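Local coordinates for DSBA-like thioredoxin domain-containing protein (Pseudomonas aeruginosa PAO1, PDB 5HFI) that probably acts as a cytosolic disulfide reductase of the thioredoxin superfamily, binding glutathione at its redox-active site, at residues 95-103 / 157-165; 131-139 / 148-156. One frame throughout, in Å; residues are numbered along the deposited sequence.

Contact 1. Residues 95-103 / 157-165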
ATOM      1  N   SER A  95       5.058   8.329  -5.379  1.00 11.87           N
ATOM      2  CA  SER A  95       4.943   7.253  -4.400  1.00 10.95           C
ATOM      3  C   SER A  95       5.718   7.533  -3.120  1.00 12.05           C
ATOM      4  O   SER A  95       5.487   6.857  -2.110  1.00 12.09           O
ATOM      5  CB  SER A  95       5.427   5.936  -5.010  1.00 15.19           C
ATOM      6  OG  SER A  95       4.575   5.515  -6.062  1.00 17.71           O
ATOM      7  N   ALA A  96       6.628   8.512  -3.138  1.00  9.84           N
ATOM      8  CA  ALA A  96       7.505   8.703  -1.981  1.00  9.68           C
ATOM      9  C   ALA A  96       6.767   9.273  -0.778  1.00  9.18           C
ATOM     10  O   ALA A  96       6.888   8.693   0.318  1.00 11.38           O
ATOM     11  CB  ALA A  96       8.713   9.561  -2.373  1.00 10.69           C
ATOM     12  N   PRO A  97       6.009  10.364  -0.876  1.00  8.65           N
ATOM     13  CA  PRO A  97       5.356  10.918   0.323  1.00  8.89           C
ATOM     14  C   PRO A  97       4.406   9.930   0.985  1.00  7.42           C
ATOM     15  O   PRO A  97       4.477   9.760   2.211  1.00  7.37           O
ATOM     16  CB  PRO A  97       4.628  12.167  -0.203  1.00  9.58           C
ATOM     17  CG  PRO A  97       5.427  12.565  -1.407  1.00 12.50           C
ATOM     18  CD  PRO A  97       5.850  11.269  -2.035  1.00 10.57           C
ATOM     19  N   PRO A  98       3.508   9.254   0.247  1.00  7.10           N
ATOM     20  CA  PRO A  98       2.637   8.288   0.939  1.00  7.60           C
ATOM     21  C   PRO A  98       3.404   7.142   1.570  1.00  7.37           C
ATOM     22  O   PRO A  98       2.992   6.637   2.621  1.00  6.64           O
ATOM     23  CB  PRO A  98       1.696   7.782  -0.164  1.00  8.17           C
ATOM     24  CG  PRO A  98       2.293   8.200  -1.426  1.00  9.37           C
ATOM     25  CD  PRO A  98       3.083   9.428  -1.153  1.00  7.90           C
ATOM     26  N   THR A  99       4.499   6.693   0.951  1.00  6.98           N
ATOM     27  CA  THR A  99       5.287   5.639   1.581  1.00  7.07           C
ATOM     28  C   THR A  99       5.927   6.135   2.872  1.00  7.36           C
ATOM     29  O   THR A  99       5.940   5.416   3.879  1.00  6.79           O
ATOM     30  CB  THR A  99       6.349   5.110   0.616  1.00  7.85           C
ATOM     31  OG1 THR A  99       5.716   4.651  -0.585  1.00  9.35           O
ATOM     32  CG2 THR A  99       7.106   3.948   1.249  1.00  8.38           C
ATOM     33  N   ALA A 100       6.450   7.365   2.869  1.00  8.33           N
ATOM     34  CA  ALA A 100       6.988   7.939   4.099  1.00 11.38           C
ATOM     35  C   ALA A 100       5.926   8.025   5.188  1.00  6.01           C
ATOM     36  O   ALA A 100       6.234   7.838   6.372  1.00  8.67           O
ATOM     37  CB  ALA A 100       7.580   9.323   3.823  1.00 11.47           C
ATOM     38  N   ALA A 101       4.675   8.296   4.812  1.00  6.07           N
ATOM     39  CA  ALA A 101       3.598   8.331   5.798  1.00  6.80           C
ATOM     40  C   ALA A 101       3.365   6.954   6.407  1.00  6.59           C
ATOM     41  O   ALA A 101       3.104   6.837   7.610  1.00  7.06           O
ATOM     42  CB  ALA A 101       2.315   8.862   5.155  1.00  6.62           C
ATOM     43  N   VAL A 102       3.457   5.902   5.593  1.00  7.49           N
ATOM     44  CA  VAL A 102       3.326   4.543   6.112  1.00  8.04           C
ATOM     45  C   VAL A 102       4.473   4.236   7.067  1.00 11.09           C
ATOM     46  O   VAL A 102       4.270   3.692   8.159  1.00  9.72           O
ATOM     47  CB  VAL A 102       3.273   3.531   4.952  1.00  7.80           C
ATOM     48  CG1 VAL A 102       3.424   2.111   5.469  1.00  8.85           C
ATOM     49  CG2 VAL A 102       1.980   3.696   4.152  1.00  8.13           C
ATOM     50  N   LEU A 103       5.700   4.580   6.664  1.00  7.27           N
ATOM     51  CA  LEU A 103       6.854   4.397   7.540  1.00  9.29           C
ATOM     52  C   LEU A 103       6.676   5.146   8.853  1.00  9.24           C
ATOM     53  O   LEU A 103       6.962   4.605   9.929  1.00 13.79           O
ATOM     54  CB  LEU A 103       8.127   4.867   6.837  1.00  9.54           C
ATOM     55  CG  LEU A 103       8.713   3.960   5.757  1.00 14.83           C
ATOM     56  CD1 LEU A 103       9.962   4.594   5.164  1.00 13.13           C
ATOM     57  CD2 LEU A 103       9.026   2.593   6.335  1.00 20.83           C
ATOM     58  N   SER A 157      10.808  10.982   5.609  1.00 14.96           N
ATOM     59  CA  SER A 157      10.858  11.341   4.196  1.00 18.11           C
ATOM     60  C   SER A 157      12.279  11.404   3.659  1.00 22.02           C
ATOM     61  O   SER A 157      12.478  11.287   2.446  1.00 25.20           O
ATOM     62  CB  SER A 157      10.166  12.687   3.968  1.00 21.11           C
ATOM     63  OG  SER A 157       8.782  12.612   4.266  1.00 22.52           O
ATOM     64  N   GLY A 158      13.265  11.584   4.525  1.00 21.07           N
ATOM     65  CA  GLY A 158      14.624  11.720   4.055  1.00 25.88           C
ATOM     66  C   GLY A 158      15.332  10.398   3.866  1.00 26.46           C
ATOM     67  O   GLY A 158      14.915   9.549   3.069  1.00 23.71           O
ATOM     68  N   GLU A 159      16.413  10.223   4.617  1.00 27.39           N
ATOM     69  CA  GLU A 159      17.264   9.053   4.441  1.00 32.82           C
ATOM     70  C   GLU A 159      16.595   7.742   4.854  1.00 26.00           C
ATOM     71  O   GLU A 159      16.915   6.708   4.244  1.00 24.73           O
ATOM     72  CB  GLU A 159      18.571   9.291   5.208  1.00 40.15           C
ATOM     73  CG  GLU A 159      19.575  10.146   4.439  1.00 52.19           C
ATOM     74  CD  GLU A 159      20.069   9.503   3.158  1.00 60.18           C
ATOM     75  OE1 GLU A 159      20.390   8.296   3.175  1.00 59.08           O
ATOM     76  OE2 GLU A 159      20.114  10.201   2.127  1.00 64.95           O
ATOM     77  N   PRO A 160      15.693   7.697   5.851  1.00 25.00           N
ATOM     78  CA  PRO A 160      14.948   6.444   6.085  1.00 21.87           C
ATOM     79  C   PRO A 160      14.184   5.946   4.870  1.00 17.17           C
ATOM     80  O   PRO A 160      14.164   4.736   4.611  1.00 16.41           O
ATOM     81  CB  PRO A 160      13.998   6.818   7.232  1.00 29.15           C
ATOM     82  CG  PRO A 160      14.715   7.882   7.968  1.00 28.58           C
ATOM     83  CD  PRO A 160      15.455   8.672   6.934  1.00 28.62           C
ATOM     84  N   LEU A 161      13.545   6.843   4.114  1.00 14.35           N
ATOM     85  CA  LEU A 161      12.753   6.406   2.967  1.00 16.01           C
ATOM     86  C   LEU A 161      13.632   5.831   1.862  1.00 13.88           C
ATOM     87  O   LEU A 161      13.293   4.801   1.267  1.00 12.42           O
ATOM     88  CB  LEU A 161      11.922   7.569   2.432  1.00 16.37           C
ATOM     89  CG  LEU A 161      11.022   7.244   1.241  1.00 17.69           C
ATOM     90  CD1 LEU A 161      10.013   6.163   1.606  1.00 15.11           C
ATOM     91  CD2 LEU A 161      10.311   8.500   0.765  1.00 19.97           C
ATOM     92  N   ARG A 162      14.747   6.480   1.622  1.00 15.07           N
ATOM     93  CA  ARG A 162      15.685   6.053   0.621  1.00 19.53           C
ATOM     94  C   ARG A 162      16.204   4.665   0.933  1.00 15.95           C
ATOM     95  O   ARG A 162      16.201   3.843   0.116  1.00 15.84           O
ATOM     96  CB  ARG A 162      16.886   7.000   0.512  1.00 23.36           C
ATOM     97  CG  ARG A 162      18.027   6.417  -0.263  1.00 33.95           C
ATOM     98  CD  ARG A 162      19.401   6.698   0.360  1.00 51.04           C
ATOM     99  NE  ARG A 162      19.803   5.878   1.503  1.00 59.30           N
ATOM    100  CZ  ARG A 162      20.256   4.625   1.432  1.00 59.07           C
ATOM    101  NH1 ARG A 162      20.611   3.991   2.517  1.00 57.42           N
ATOM    102  NH2 ARG A 162      20.328   3.982   0.277  1.00 57.07           N
ATOM    103  N   ALA A 163      16.592   4.449   2.146  1.00 16.02           N
ATOM    104  CA  ALA A 163      17.081   3.152   2.606  1.00 16.54           C
ATOM    105  C   ALA A 163      15.987   2.091   2.561  1.00 15.74           C
ATOM    106  O   ALA A 163      16.269   0.922   2.275  1.00 13.68           O
ATOM    107  CB  ALA A 163      17.640   3.275   4.023  1.00 19.35           C
ATOM    108  N   HIS A 164      14.741   2.478   2.848  1.00 13.56           N
ATOM    109  CA  HIS A 164      13.625   1.542   2.761  1.00 11.60           C
ATOM    110  C   HIS A 164      13.384   1.106   1.321  1.00 11.25           C
ATOM    111  O   HIS A 164      13.183  -0.086   1.052  1.00 11.68           O
ATOM    112  CB  HIS A 164      12.365   2.185   3.346  1.00  9.83           C
ATOM    113  CG  HIS A 164      11.187   1.261   3.423  1.00 14.65           C
ATOM    114  ND1 HIS A 164      11.090   0.256   4.362  1.00 13.90           N
ATOM    115  CD2 HIS A 164      10.048   1.203   2.692  1.00 17.24           C
ATOM    116  CE1 HIS A 164       9.947  -0.386   4.201  1.00 13.72           C
ATOM    117  NE2 HIS A 164       9.296   0.168   3.194  1.00 13.06           N
ATOM    118  N   PHE A 165      13.392   2.060   0.384  1.00 12.21           N
ATOM    119  CA  PHE A 165      13.235   1.730  -1.031  1.00 10.79           C
ATOM    120  C   PHE A 165      14.329   0.778  -1.500  1.00 12.44           C
ATOM    121  O   PHE A 165      14.056  -0.206  -2.196  1.00 13.62           O
ATOM    122  CB  PHE A 165      13.259   3.004  -1.877  1.00 11.82           C
ATOM    123  CG  PHE A 165      11.965   3.762  -1.882  1.00 18.30           C
ATOM    124  CD1 PHE A 165      11.943   5.103  -2.225  1.00 20.33           C
ATOM    125  CD2 PHE A 165      10.774   3.141  -1.549  1.00 18.37           C
ATOM    126  CE1 PHE A 165      10.760   5.813  -2.239  1.00 19.11           C
ATOM    127  CE2 PHE A 165       9.587   3.845  -1.557  1.00 17.65           C
ATOM    128  CZ  PHE A 165       9.579   5.185  -1.906  1.00 15.38           C
TER
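Leu161 drops into a hollow on helix 96-109 walled by Ala96, Thr99, Ala100 and Leu103, a knob-into-hole fit between two helices whose short segments run at 98° to each other, axes 10.1 Å apart. Leu161 spreads its two methyls apart, its CG trans to the backbone N (chi1 -179°): CD2 rests on Ala96, 3.7 Å from Ala96 CB, while CD1 meets Thr99 CG2 at 3.7 Å and also touches Leu103 CD1.

Two rings take part. Leu103 CD2 stands almost directly over the centre of the His164 imidazole, 3.7 Å from the ring centroid and 9° off its normal, a clean CH-pi contact. Ala96 CA lies at the edge of the Phe165 ring, near its plane, and Phe165 CE2 lies 3.7 Å from Thr99 CG2; Leu161 CD1, from its own helix, lies over one face of that ring.

Several polar atoms find their partners outside the pairing of the two segments. Thr99 turns OG1 back to Ser95 O at 2.7 Å, and Thr99 N reaches the same oxygen from the opposite face of its carbonyl plane. Ser157 OG, 3.5 Å from Ala100 CB, bonds to Phe153 O, and His164 NE2 pairs with Gly42 N, which ties the imidazole to the end of strand 37-42. The two helices therefore hold each other by apolar and CH-pi packing, within the helical part of this DsbA-like thioredoxin fold.

Contact 2. Residues 131-139 / 148-156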
ATOM      1  N   ALA A 131       0.046  12.772  -2.443  1.00 10.86           N
ATOM      2  CA  ALA A 131       1.434  13.189  -2.550  1.00 11.92           C
ATOM      3  C   ALA A 131       1.718  14.478  -1.794  1.00 17.08           C
ATOM      4  O   ALA A 131       2.878  14.894  -1.724  1.00 16.64           O
ATOM      5  CB  ALA A 131       1.825  13.368  -4.019  1.00 18.56           C
ATOM      6  N   GLU A 132       0.698  15.116  -1.230  1.00 12.44           N
ATOM      7  CA  GLU A 132       0.876  16.401  -0.573  1.00 12.42           C
ATOM      8  C   GLU A 132       0.926  16.232   0.938  1.00 11.09           C
ATOM      9  O   GLU A 132       0.133  15.489   1.526  1.00 10.85           O
ATOM     10  CB  GLU A 132      -0.230  17.381  -0.966  1.00 15.06           C
ATOM     11  CG  GLU A 132      -0.133  17.842  -2.414  1.00 30.41           C
ATOM     12  CD  GLU A 132      -1.206  18.845  -2.785  1.00 46.78           C
ATOM     13  OE1 GLU A 132      -2.239  18.896  -2.083  1.00 45.38           O
ATOM     14  OE2 GLU A 132      -1.013  19.585  -3.778  1.00 54.10           O
ATOM     15  N   ARG A 133       1.877  16.928   1.556  1.00 12.04           N
ATOM     16  CA  ARG A 133       2.091  16.790   2.992  1.00 11.04           C
ATOM     17  C   ARG A 133       0.865  17.125   3.838  1.00 14.62           C
ATOM     18  O   ARG A 133       0.595  16.372   4.791  1.00  9.82           O
ATOM     19  CB  ARG A 133       3.301  17.643   3.395  1.00 12.06           C
ATOM     20  CG  ARG A 133       3.453  17.917   4.872  1.00 14.03           C
ATOM     21  CD  ARG A 133       4.697  18.765   5.100  1.00 20.14           C
ATOM     22  NE  ARG A 133       5.232  18.623   6.450  1.00 17.08           N
ATOM     23  CZ  ARG A 133       4.808  19.332   7.490  1.00 20.65           C
ATOM     24  NH1 ARG A 133       3.836  20.223   7.326  1.00 19.77           N
ATOM     25  NH2 ARG A 133       5.341  19.149   8.693  1.00 21.15           N
ATOM     26  N   PRO A 134       0.096  18.196   3.575  1.00 11.54           N
ATOM     27  CA  PRO A 134      -1.089  18.449   4.419  1.00 13.27           C
ATOM     28  C   PRO A 134      -2.116  17.332   4.378  1.00 13.20           C
ATOM     29  O   PRO A 134      -2.756  17.051   5.398  1.00 10.47           O
ATOM     30  CB  PRO A 134      -1.660  19.755   3.848  1.00 19.40           C
ATOM     31  CG  PRO A 134      -0.528  20.398   3.155  1.00 26.54           C
ATOM     32  CD  PRO A 134       0.307  19.289   2.607  1.00 13.59           C
ATOM     33  N   VAL A 135      -2.297  16.690   3.223  1.00 10.40           N
ATOM     34  CA  VAL A 135      -3.244  15.584   3.131  1.00  9.35           C
ATOM     35  C   VAL A 135      -2.785  14.414   3.995  1.00  7.98           C
ATOM     36  O   VAL A 135      -3.583  13.808   4.718  1.00  8.29           O
ATOM     37  CB  VAL A 135      -3.432  15.167   1.661  1.00 14.50           C
ATOM     38  CG1 VAL A 135      -4.256  13.889   1.563  1.00 10.85           C
ATOM     39  CG2 VAL A 135      -4.088  16.295   0.872  1.00 15.96           C
ATOM     40  N   LEU A 136      -1.494  14.083   3.941  1.00  7.46           N
ATOM     41  CA  LEU A 136      -0.992  12.960   4.726  1.00  6.61           C
ATOM     42  C   LEU A 136      -1.026  13.267   6.219  1.00  8.04           C
ATOM     43  O   LEU A 136      -1.303  12.378   7.034  1.00  7.26           O
ATOM     44  CB  LEU A 136       0.425  12.606   4.278  1.00  6.49           C
ATOM     45  CG  LEU A 136       0.496  12.143   2.820  1.00  7.91           C
ATOM     46  CD1 LEU A 136       1.940  12.001   2.371  1.00  9.27           C
ATOM     47  CD2 LEU A 136      -0.268  10.833   2.652  1.00 11.09           C
ATOM     48  N   LEU A 137      -0.745  14.517   6.597  1.00  7.95           N
ATOM     49  CA  LEU A 137      -0.850  14.901   8.001  1.00  9.05           C
ATOM     50  C   LEU A 137      -2.297  14.851   8.471  1.00  9.36           C
ATOM     51  O   LEU A 137      -2.572  14.473   9.615  1.00 11.16           O
ATOM     52  CB  LEU A 137      -0.260  16.296   8.210  1.00  8.58           C
ATOM     53  CG  LEU A 137       1.235  16.416   8.541  1.00 15.10           C
ATOM     54  CD1 LEU A 137       2.099  15.573   7.620  1.00 22.59           C
ATOM     55  CD2 LEU A 137       1.670  17.876   8.479  1.00 16.08           C
ATOM     56  N   GLU A 138      -3.233  15.221   7.595  1.00  8.88           N
ATOM     57  CA  GLU A 138      -4.650  15.128   7.926  1.00 12.85           C
ATOM     58  C   GLU A 138      -5.070  13.679   8.141  1.00 11.60           C
ATOM     59  O   GLU A 138      -5.840  13.378   9.061  1.00 11.64           O
ATOM     60  CB  GLU A 138      -5.481  15.774   6.817  1.00 19.31           C
ATOM     61  CG  GLU A 138      -6.985  15.663   7.004  1.00 25.28           C
ATOM     62  CD  GLU A 138      -7.757  16.182   5.803  1.00 33.35           C
ATOM     63  OE1 GLU A 138      -8.959  15.862   5.684  1.00 40.02           O
ATOM     64  OE2 GLU A 138      -7.162  16.907   4.977  1.00 29.61           O
ATOM     65  N   LEU A 139      -4.574  12.767   7.301  1.00  9.40           N
ATOM     66  CA  LEU A 139      -4.884  11.353   7.483  1.00 10.03           C
ATOM     67  C   LEU A 139      -4.291  10.823   8.781  1.00  8.46           C
ATOM     68  O   LEU A 139      -4.946  10.060   9.500  1.00 10.07           O
ATOM     69  CB  LEU A 139      -4.372  10.544   6.291  1.00 11.02           C
ATOM     70  CG  LEU A 139      -4.982  10.870   4.927  1.00 13.31           C
ATOM     71  CD1 LEU A 139      -4.450   9.902   3.874  1.00 11.32           C
ATOM     72  CD2 LEU A 139      -6.502  10.816   4.989  1.00 12.85           C
ATOM     73  N   GLY A 148       2.979  14.374  17.099  1.00 32.72           N
ATOM     74  CA  GLY A 148       4.246  13.794  16.705  1.00 27.33           C
ATOM     75  C   GLY A 148       4.313  13.282  15.281  1.00 20.80           C
ATOM     76  O   GLY A 148       5.421  13.037  14.789  1.00 20.43           O
ATOM     77  N   PHE A 149       3.179  13.110  14.596  1.00 18.34           N
ATOM     78  CA  PHE A 149       3.233  12.523  13.257  1.00 18.09           C
ATOM     79  C   PHE A 149       3.910  13.457  12.266  1.00 15.53           C
ATOM     80  O   PHE A 149       4.634  12.999  11.374  1.00 12.83           O
ATOM     81  CB  PHE A 149       1.832  12.153  12.771  1.00 15.46           C
ATOM     82  CG  PHE A 149       1.811  11.510  11.411  1.00 17.08           C
ATOM     83  CD1 PHE A 149       2.171  10.183  11.256  1.00 12.98           C
ATOM     84  CD2 PHE A 149       1.412  12.227  10.297  1.00 21.36           C
ATOM     85  CE1 PHE A 149       2.151   9.587  10.012  1.00 10.23           C
ATOM     86  CE2 PHE A 149       1.387  11.637   9.051  1.00 20.64           C
ATOM     87  CZ  PHE A 149       1.757  10.314   8.908  1.00 13.29           C
ATOM     88  N   ALA A 150       3.692  14.767  12.405  1.00 14.66           N
ATOM     89  CA  ALA A 150       4.323  15.721  11.497  1.00 15.49           C
ATOM     90  C   ALA A 150       5.838  15.573  11.519  1.00 19.43           C
ATOM     91  O   ALA A 150       6.480  15.492  10.465  1.00 16.55           O
ATOM     92  CB  ALA A 150       3.915  17.147  11.863  1.00 16.35           C
ATOM     93  N   GLU A 151       6.427  15.514  12.717  1.00 17.41           N
ATOM     94  CA  GLU A 151       7.876  15.379  12.825  1.00 18.81           C
ATOM     95  C   GLU A 151       8.341  14.016  12.336  1.00 17.76           C
ATOM     96  O   GLU A 151       9.376  13.917  11.667  1.00 17.42           O
ATOM     97  CB  GLU A 151       8.336  15.600  14.266  1.00 22.57           C
ATOM     98  CG  GLU A 151       8.192  17.033  14.765  1.00 32.75           C
ATOM     99  CD  GLU A 151       6.743  17.459  14.954  1.00 36.95           C
ATOM    100  OE1 GLU A 151       5.908  16.578  15.268  1.00 38.12           O
ATOM    101  OE2 GLU A 151       6.453  18.669  14.787  1.00 37.20           O
ATOM    102  N   ALA A 152       7.600  12.955  12.669  1.00 17.59           N
ATOM    103  CA  ALA A 152       7.975  11.620  12.212  1.00 17.06           C
ATOM    104  C   ALA A 152       7.902  11.514  10.693  1.00 17.61           C
ATOM    105  O   ALA A 152       8.762  10.881  10.068  1.00 14.20           O
ATOM    106  CB  ALA A 152       7.079  10.571  12.869  1.00 17.79           C
ATOM    107  N   PHE A 153       6.885  12.125  10.083  1.00 15.72           N
ATOM    108  CA  PHE A 153       6.760  12.077   8.630  1.00 12.46           C
ATOM    109  C   PHE A 153       7.912  12.807   7.953  1.00 14.68           C
ATOM    110  O   PHE A 153       8.479  12.315   6.970  1.00 15.44           O
ATOM    111  CB  PHE A 153       5.419  12.669   8.192  1.00 15.31           C
ATOM    112  CG  PHE A 153       5.301  12.856   6.706  1.00 13.29           C
ATOM    113  CD1 PHE A 153       4.893  11.806   5.904  1.00 13.03           C
ATOM    114  CD2 PHE A 153       5.576  14.081   6.117  1.00 14.42           C
ATOM    115  CE1 PHE A 153       4.780  11.964   4.542  1.00 15.01           C
ATOM    116  CE2 PHE A 153       5.461  14.248   4.753  1.00 18.38           C
ATOM    117  CZ  PHE A 153       5.059  13.184   3.963  1.00 13.23           C
ATOM    118  N   ASP A 154       8.260  13.993   8.450  1.00 15.41           N
ATOM    119  CA  ASP A 154       9.362  14.730   7.842  1.00 19.60           C
ATOM    120  C   ASP A 154      10.680  13.988   8.026  1.00 22.09           C
ATOM    121  O   ASP A 154      11.527  13.978   7.124  1.00 21.15           O
ATOM    122  CB  ASP A 154       9.434  16.141   8.424  1.00 20.49           C
ATOM    123  CG  ASP A 154       8.177  16.956   8.141  1.00 27.31           C
ATOM    124  OD1 ASP A 154       7.830  17.826   8.969  1.00 28.32           O
ATOM    125  OD2 ASP A 154       7.533  16.727   7.093  1.00 25.89           O
ATOM    126  N   ALA A 155      10.861  13.335   9.178  1.00 18.41           N
ATOM    127  CA  ALA A 155      12.075  12.555   9.401  1.00 18.66           C
ATOM    128  C   ALA A 155      12.126  11.331   8.493  1.00 18.12           C
ATOM    129  O   ALA A 155      13.177  11.017   7.923  1.00 19.50           O
ATOM    130  CB  ALA A 155      12.169  12.137  10.867  1.00 18.82           C
ATOM    131  N   CYS A 156      11.002  10.626   8.343  1.00 20.18           N
ATOM    132  CA  CYS A 156      10.984   9.433   7.505  1.00 17.98           C
ATOM    133  C   CYS A 156      11.142   9.758   6.026  1.00 21.75           C
ATOM    134  O   CYS A 156      11.569   8.887   5.260  1.00 26.81           O
ATOM    135  CB  CYS A 156       9.686   8.650   7.721  1.00 14.22           C
ATOM    136  SG  CYS A 156       9.590   7.789   9.312  1.00 19.35           S
TER
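Arg133 and Asp154 meet side-on at the exposed side of the helix pair: Arg133 NE reaches Asp154 OD2 at 3.1 Å, nearly straight at 173°, and Arg133 NH2 reaches Asp154 OD1 at 2.8 Å. Each carboxylate oxygen offers its syn lone pair, and the guanidinium and carboxylate planes are only 18° apart, a two-point grip that should restrict the rotation of both groups.

Inward from the ion pair the contact turns apolar. Leu136 CD1 touches the Phe153 ring at CE1, 3.6 Å away, and Leu137 sends CD1 to Phe153 CD2 and CD2 to Ala150 CB, both at 4.1 Å. Phe149 reaches the backbone of helix 133-142, its CE2 3.4 Å from Leu136 O, with Leu137 CA near the plane of its ring at the edge.

Helices 133-142 and 149-157 follow one another in the all-helical region that DsbA-like proteins insert into the thioredoxin fold, and their short segments run at 130°, an oblique crossing.

Chain shape and neighbours set these groups in place. The Arg133 chain is extended from CG to NE, which carries the guanidinium across to Asp154, and Leu137 CD2 lies over one of its faces. Both phenyl groups stand anti to their backbone N, directed toward helix 133-142; from helix 96-109, Ala104 touches Phe149 and Ala100 touches Phe153. Leu136 also rests on Pro97 and on Ile119 of helix 112-124.

Both segments of contact 2 fall between the two segments of contact 1 in sequence, and the centres of the two contacts lie 11 Å apart. Helix 149-157 is followed, after Gly158, by helix 159-174, bringing Leu161 CB to 3.1 Å from Cys156 O. Helix 96-109 bridges the two: Pro97 O approaches Phe153 CE1 at 3.2 Å and Leu136 CD1 at 3.4 Å. Their relation to the glutathione site differs. At contact 1 the side chain of Ser95 is about 7 Å from those of Cys17 and Phe180 and about 9 Å from the bound glutathione, and its OG bonds to Asp14 and to Met46 N. Contact 2 is remote from that site.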